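Local coordinates for probable M18 family aminopeptidase 1 (Thermotoga maritima, PDB 2GLF), which probably acts as a metal-dependent aminopeptidase of the M18 family, removing residues from the N termini of peptides, at residues 41-46 and 260-265; 76-81 and 298-303. One frame throughout, in Å; residues are numbered along the deposited sequence.

Interaction 1 (41-46 and 260-265); sequences KRILDE and ALLSAN
Two helices that lie against the mixed central sheet of the zinc-exopeptidase fold, 33-45 and 248-263, meet near their C-terminal ends, where the side chain of Leu262 reaches across to Ile43 and Leu44. Its two methyls divide the work. CD1 lies against the branch methyl of Ile43, with Ile43 CG2 3.5 Å from Leu262 CD1, and CD2 faces the leucine, with Leu44 CD2 4.0 Å from Leu262 CD2. The side chains of Ile43 and Leu262 run at about a right angle to each other. With its CG1 turned beside the backbone N (chi1 -72°), Ile43 presents CG2 to the leucine; CD1 instead lies at the edge of the Arg42 guanidinium. The backbones stay well apart, Leu44 CA and Leu262 CA being 8.5 Å from each other. Leu44 is buried and also packs on Ile73 and Ala75 of strand 73-77, while Leu261 rests on the same Ala75 and on strand 270-275, so both helices share a footing on the sheet. Phe49, beyond the first helix, touches both Leu44 and Leu262. No hydrogen bond or salt bridge links the two segments, and their joint surface is small, which implies that their direct association rests on apolar methyl contacts, with Phe49 and Ala75 touching both segments.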
# COMPACT_ATOMS: atom_id res chain seq x y z
N LYS A 41 -57.51 -10.23 0.62
CA LYS A 41 -58.80 -10.18 -0.06
C LYS A 41 -59.78 -11.08 0.67
O LYS A 41 -60.88 -10.67 0.99
CB LYS A 41 -58.67 -10.62 -1.52
CG LYS A 41 -59.97 -10.51 -2.30
CD LYS A 41 -59.80 -10.94 -3.76
CE LYS A 41 -61.11 -10.78 -4.54
NZ LYS A 41 -62.21 -11.61 -3.99
N ARG A 42 -59.36 -12.32 0.94
CA ARG A 42 -60.19 -13.28 1.66
C ARG A 42 -60.73 -12.65 2.94
O ARG A 42 -61.93 -12.68 3.19
CB ARG A 42 -59.39 -14.53 2.00
CG ARG A 42 -60.00 -15.37 3.11
CD ARG A 42 -59.07 -16.48 3.55
NE ARG A 42 -59.23 -16.77 4.97
CZ ARG A 42 -58.85 -15.95 5.95
NH1 ARG A 42 -58.28 -14.79 5.66
NH2 ARG A 42 -59.03 -16.28 7.22
N ILE A 43 -59.83 -12.11 3.75
CA ILE A 43 -60.20 -11.46 5.00
C ILE A 43 -61.22 -10.36 4.71
O ILE A 43 -62.18 -10.18 5.46
CB ILE A 43 -58.97 -10.83 5.68
CG1 ILE A 43 -58.07 -11.93 6.24
CG2 ILE A 43 -59.40 -9.84 6.76
CD1 ILE A 43 -56.78 -11.43 6.81
N LEU A 44 -60.99 -9.63 3.63
CA LEU A 44 -61.89 -8.55 3.23
C LEU A 44 -63.21 -9.08 2.67
O LEU A 44 -64.24 -8.41 2.77
CB LEU A 44 -61.21 -7.65 2.19
CG LEU A 44 -60.10 -6.73 2.69
CD1 LEU A 44 -59.51 -5.93 1.52
CD2 LEU A 44 -60.65 -5.79 3.77
N ASP A 45 -63.19 -10.27 2.07
CA ASP A 45 -64.42 -10.81 1.53
C ASP A 45 -65.35 -11.15 2.67
O ASP A 45 -66.57 -11.00 2.55
CB ASP A 45 -64.14 -12.01 0.63
CG ASP A 45 -63.55 -11.59 -0.70
OD1 ASP A 45 -63.96 -10.52 -1.21
OD2 ASP A 45 -62.70 -12.32 -1.25
N GLU A 46 -64.79 -11.60 3.79
CA GLU A 46 -65.60 -11.82 4.99
C GLU A 46 -65.66 -10.35 5.42
O GLU A 46 -65.38 -9.47 4.60
CB GLU A 46 -64.84 -12.62 6.03
CG GLU A 46 -64.18 -13.86 5.52
CD GLU A 46 -63.39 -14.57 6.61
OE1 GLU A 46 -62.53 -13.92 7.24
OE2 GLU A 46 -63.62 -15.78 6.83
N ALA A 260 -56.82 -2.95 12.02
CA ALA A 260 -57.31 -1.66 12.50
C ALA A 260 -58.47 -1.23 11.61
O ALA A 260 -59.53 -0.85 12.10
CB ALA A 260 -56.20 -0.63 12.45
N LEU A 261 -58.26 -1.29 10.30
CA LEU A 261 -59.28 -0.91 9.33
C LEU A 261 -60.59 -1.61 9.64
O LEU A 261 -61.65 -1.00 9.64
CB LEU A 261 -58.85 -1.28 7.90
CG LEU A 261 -59.90 -1.03 6.81
CD1 LEU A 261 -60.10 0.47 6.68
CD2 LEU A 261 -59.48 -1.62 5.48
N LEU A 262 -60.49 -2.92 9.89
CA LEU A 262 -61.66 -3.73 10.17
C LEU A 262 -62.40 -3.47 11.48
O LEU A 262 -63.61 -3.70 11.57
CB LEU A 262 -61.28 -5.22 10.10
CG LEU A 262 -60.71 -5.73 8.78
CD1 LEU A 262 -60.60 -7.24 8.84
CD2 LEU A 262 -61.59 -5.30 7.62
N SER A 263 -61.70 -2.99 12.51
CA SER A 263 -62.35 -2.77 13.79
C SER A 263 -62.47 -1.32 14.21
O SER A 263 -62.86 -1.02 15.34
CB SER A 263 -61.62 -3.56 14.88
OG SER A 263 -60.33 -3.03 15.09
N ALA A 264 -62.16 -0.41 13.32
CA ALA A 264 -62.25 0.99 13.67
C ALA A 264 -63.69 1.51 13.59
O ALA A 264 -64.53 0.96 12.87
CB ALA A 264 -61.35 1.81 12.76
N ASN A 265 -63.97 2.56 14.36
CA ASN A 265 -65.27 3.22 14.35
C ASN A 265 -64.92 4.58 13.76
O ASN A 265 -64.63 5.54 14.47
CB ASN A 265 -65.79 3.37 15.78
CG ASN A 265 -65.99 2.03 16.45
OD1 ASN A 265 -66.74 1.19 15.96
ND2 ASN A 265 -65.30 1.82 17.57

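Interaction 2 (76-81 and 298-303); sequences FRVVDD and RQILKM
Phe76, next to last in strand 73-77, meets Ile300 of helix 292-303 with the face of its ring. The methyl CD1 of Ile300 sits 4.0 Å from the centroid of the Phe76 ring and 29° off the ring normal, a CH-pi contact. It is displaced toward one side of the ring, where Ile300 CD1 comes within 3.6 Å of Phe76 CD1. Further back along the same helix, Ala296 and Leu297 also touch the phenylalanine. At Val78 the chain has left the strand, yet the side chain again turns to the helix: CG1 is anti to the backbone N (chi1 177°), and the other methyl, CG2, makes the contact. Val78 and Ile300 reach toward each other tip to tip, with Val78 CG2 3.9 Å from Ile300 CG2 and 4.0 Å from Ile300 CD1. Within 298-303 the contact falls to one buried isoleucine, which fits against two residues at alternate positions of the extended chain; the helix covers the central alpha/beta sheet at strand 73-77. Past Val79, whose backbone N bonds to Ser269 OG, the chain comes to Asp80 and Asp81; the latter touches Gln304. On its outer side the helix faces a second subunit, where Arg298 and Lys302 form salt bridges with Asp314 and Asp308 of that neighbouring chain.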
# COMPACT_ATOMS: atom_id res chain seq x y z
N PHE A 76 -61.06 0.54 1.21
CA PHE A 76 -61.61 1.73 1.82
C PHE A 76 -62.88 1.43 2.59
O PHE A 76 -63.48 0.36 2.48
CB PHE A 76 -61.94 2.81 0.78
CG PHE A 76 -60.79 3.14 -0.13
CD1 PHE A 76 -60.70 2.56 -1.39
CD2 PHE A 76 -59.79 4.02 0.29
CE1 PHE A 76 -59.64 2.86 -2.23
CE2 PHE A 76 -58.72 4.32 -0.55
CZ PHE A 76 -58.64 3.74 -1.81
N ARG A 77 -63.27 2.41 3.40
CA ARG A 77 -64.49 2.38 4.19
C ARG A 77 -64.98 3.81 4.08
O ARG A 77 -64.84 4.61 5.01
CB ARG A 77 -64.22 1.99 5.65
CG ARG A 77 -64.06 0.50 5.86
CD ARG A 77 -63.94 0.15 7.32
NE ARG A 77 -65.13 0.54 8.08
CZ ARG A 77 -65.24 0.44 9.40
NH1 ARG A 77 -64.24 -0.04 10.13
NH2 ARG A 77 -66.36 0.84 10.00
N VAL A 78 -65.49 4.14 2.89
CA VAL A 78 -66.01 5.48 2.63
C VAL A 78 -67.19 5.64 3.55
O VAL A 78 -68.09 4.78 3.58
CB VAL A 78 -66.46 5.62 1.17
CG1 VAL A 78 -67.05 6.98 0.94
CG2 VAL A 78 -65.28 5.40 0.24
N VAL A 79 -67.20 6.72 4.31
CA VAL A 79 -68.25 6.97 5.28
C VAL A 79 -68.80 8.38 5.19
O VAL A 79 -69.74 8.75 5.90
CB VAL A 79 -67.70 6.68 6.70
CG1 VAL A 79 -68.68 7.10 7.76
CG2 VAL A 79 -67.41 5.19 6.83
N ASP A 80 -68.23 9.19 4.30
CA ASP A 80 -68.69 10.56 4.12
C ASP A 80 -68.25 11.04 2.74
O ASP A 80 -67.85 10.23 1.90
CB ASP A 80 -68.09 11.46 5.19
CG ASP A 80 -68.90 12.73 5.40
OD1 ASP A 80 -69.38 13.31 4.40
OD2 ASP A 80 -69.06 13.16 6.56
N ASP A 81 -68.35 12.33 2.50
CA ASP A 81 -67.95 12.91 1.24
C ASP A 81 -66.41 12.86 1.20
O ASP A 81 -65.75 13.37 2.11
CB ASP A 81 -68.46 14.35 1.16
CG ASP A 81 -68.05 15.06 -0.10
OD1 ASP A 81 -68.36 16.26 -0.21
OD2 ASP A 81 -67.44 14.42 -0.99
N ARG A 298 -60.34 8.48 -7.65
CA ARG A 298 -61.17 9.11 -8.67
C ARG A 298 -62.43 8.29 -8.91
O ARG A 298 -63.52 8.84 -9.06
CB ARG A 298 -60.39 9.26 -9.98
CG ARG A 298 -59.54 10.52 -10.06
CD ARG A 298 -59.06 10.76 -11.48
NE ARG A 298 -58.05 9.79 -11.90
CZ ARG A 298 -56.75 9.90 -11.62
NH1 ARG A 298 -56.30 10.93 -10.92
NH2 ARG A 298 -55.90 8.96 -12.02
N GLN A 299 -62.29 6.97 -8.93
CA GLN A 299 -63.44 6.10 -9.15
C GLN A 299 -64.48 6.38 -8.07
O GLN A 299 -65.67 6.52 -8.36
CB GLN A 299 -63.02 4.63 -9.08
CG GLN A 299 -64.14 3.66 -9.39
CD GLN A 299 -64.76 3.89 -10.76
OE1 GLN A 299 -64.06 3.88 -11.78
NE2 GLN A 299 -66.07 4.09 -10.79
N ILE A 300 -64.02 6.48 -6.83
CA ILE A 300 -64.90 6.75 -5.71
C ILE A 300 -65.51 8.15 -5.82
O ILE A 300 -66.68 8.35 -5.48
CB ILE A 300 -64.13 6.61 -4.37
CG1 ILE A 300 -63.76 5.14 -4.15
CG2 ILE A 300 -64.97 7.15 -3.20
CD1 ILE A 300 -62.92 4.89 -2.92
N LEU A 301 -64.71 9.10 -6.30
CA LEU A 301 -65.19 10.47 -6.46
C LEU A 301 -66.31 10.58 -7.50
O LEU A 301 -67.32 11.25 -7.27
CB LEU A 301 -64.03 11.40 -6.83
CG LEU A 301 -63.11 11.80 -5.68
CD1 LEU A 301 -61.98 12.67 -6.21
CD2 LEU A 301 -63.90 12.54 -4.62
N LYS A 302 -66.12 9.92 -8.64
CA LYS A 302 -67.12 9.94 -9.70
C LYS A 302 -68.41 9.35 -9.16
O LYS A 302 -69.50 9.86 -9.43
CB LYS A 302 -66.66 9.13 -10.91
CG LYS A 302 -65.42 9.67 -11.56
CD LYS A 302 -65.62 11.09 -12.06
CE LYS A 302 -66.60 11.14 -13.21
NZ LYS A 302 -66.74 12.52 -13.74
N MSE A 303 -68.27 8.28 -8.39
CA MSE A 303 -69.41 7.61 -7.80
C MSE A 303 -70.17 8.54 -6.85
O MSE A 303 -71.36 8.36 -6.61
CB MSE A 303 -68.96 6.36 -7.06
CG MSE A 303 -68.33 5.33 -7.98
SE MSE A 303 -67.89 3.70 -7.06
CE MSE A 303 -69.36 2.57 -7.66

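How the interactions relate
From the N terminus, the chain first passes through 41-46 on helix 33-45, then 76-81 at the end of strand 73-77, and only later returns. Interaction 1 closes a loop of 213 residues when 260-265 arrives; interaction 2 closes one of 216 residues at 298-303. The segments alternate, so the two loops cross. Their centres lie about 17 Å apart, and Arg77 joins them: its NH1 makes probable hydrogen bonds to Leu261 O at 2.8 Å and Ala264 O at 2.9 Å. Interaction 1 packs beside one face of strand 73-77, where Ile73 and Ala75 point, and interaction 2 on the other, where Phe76 points, both away from the metal sites.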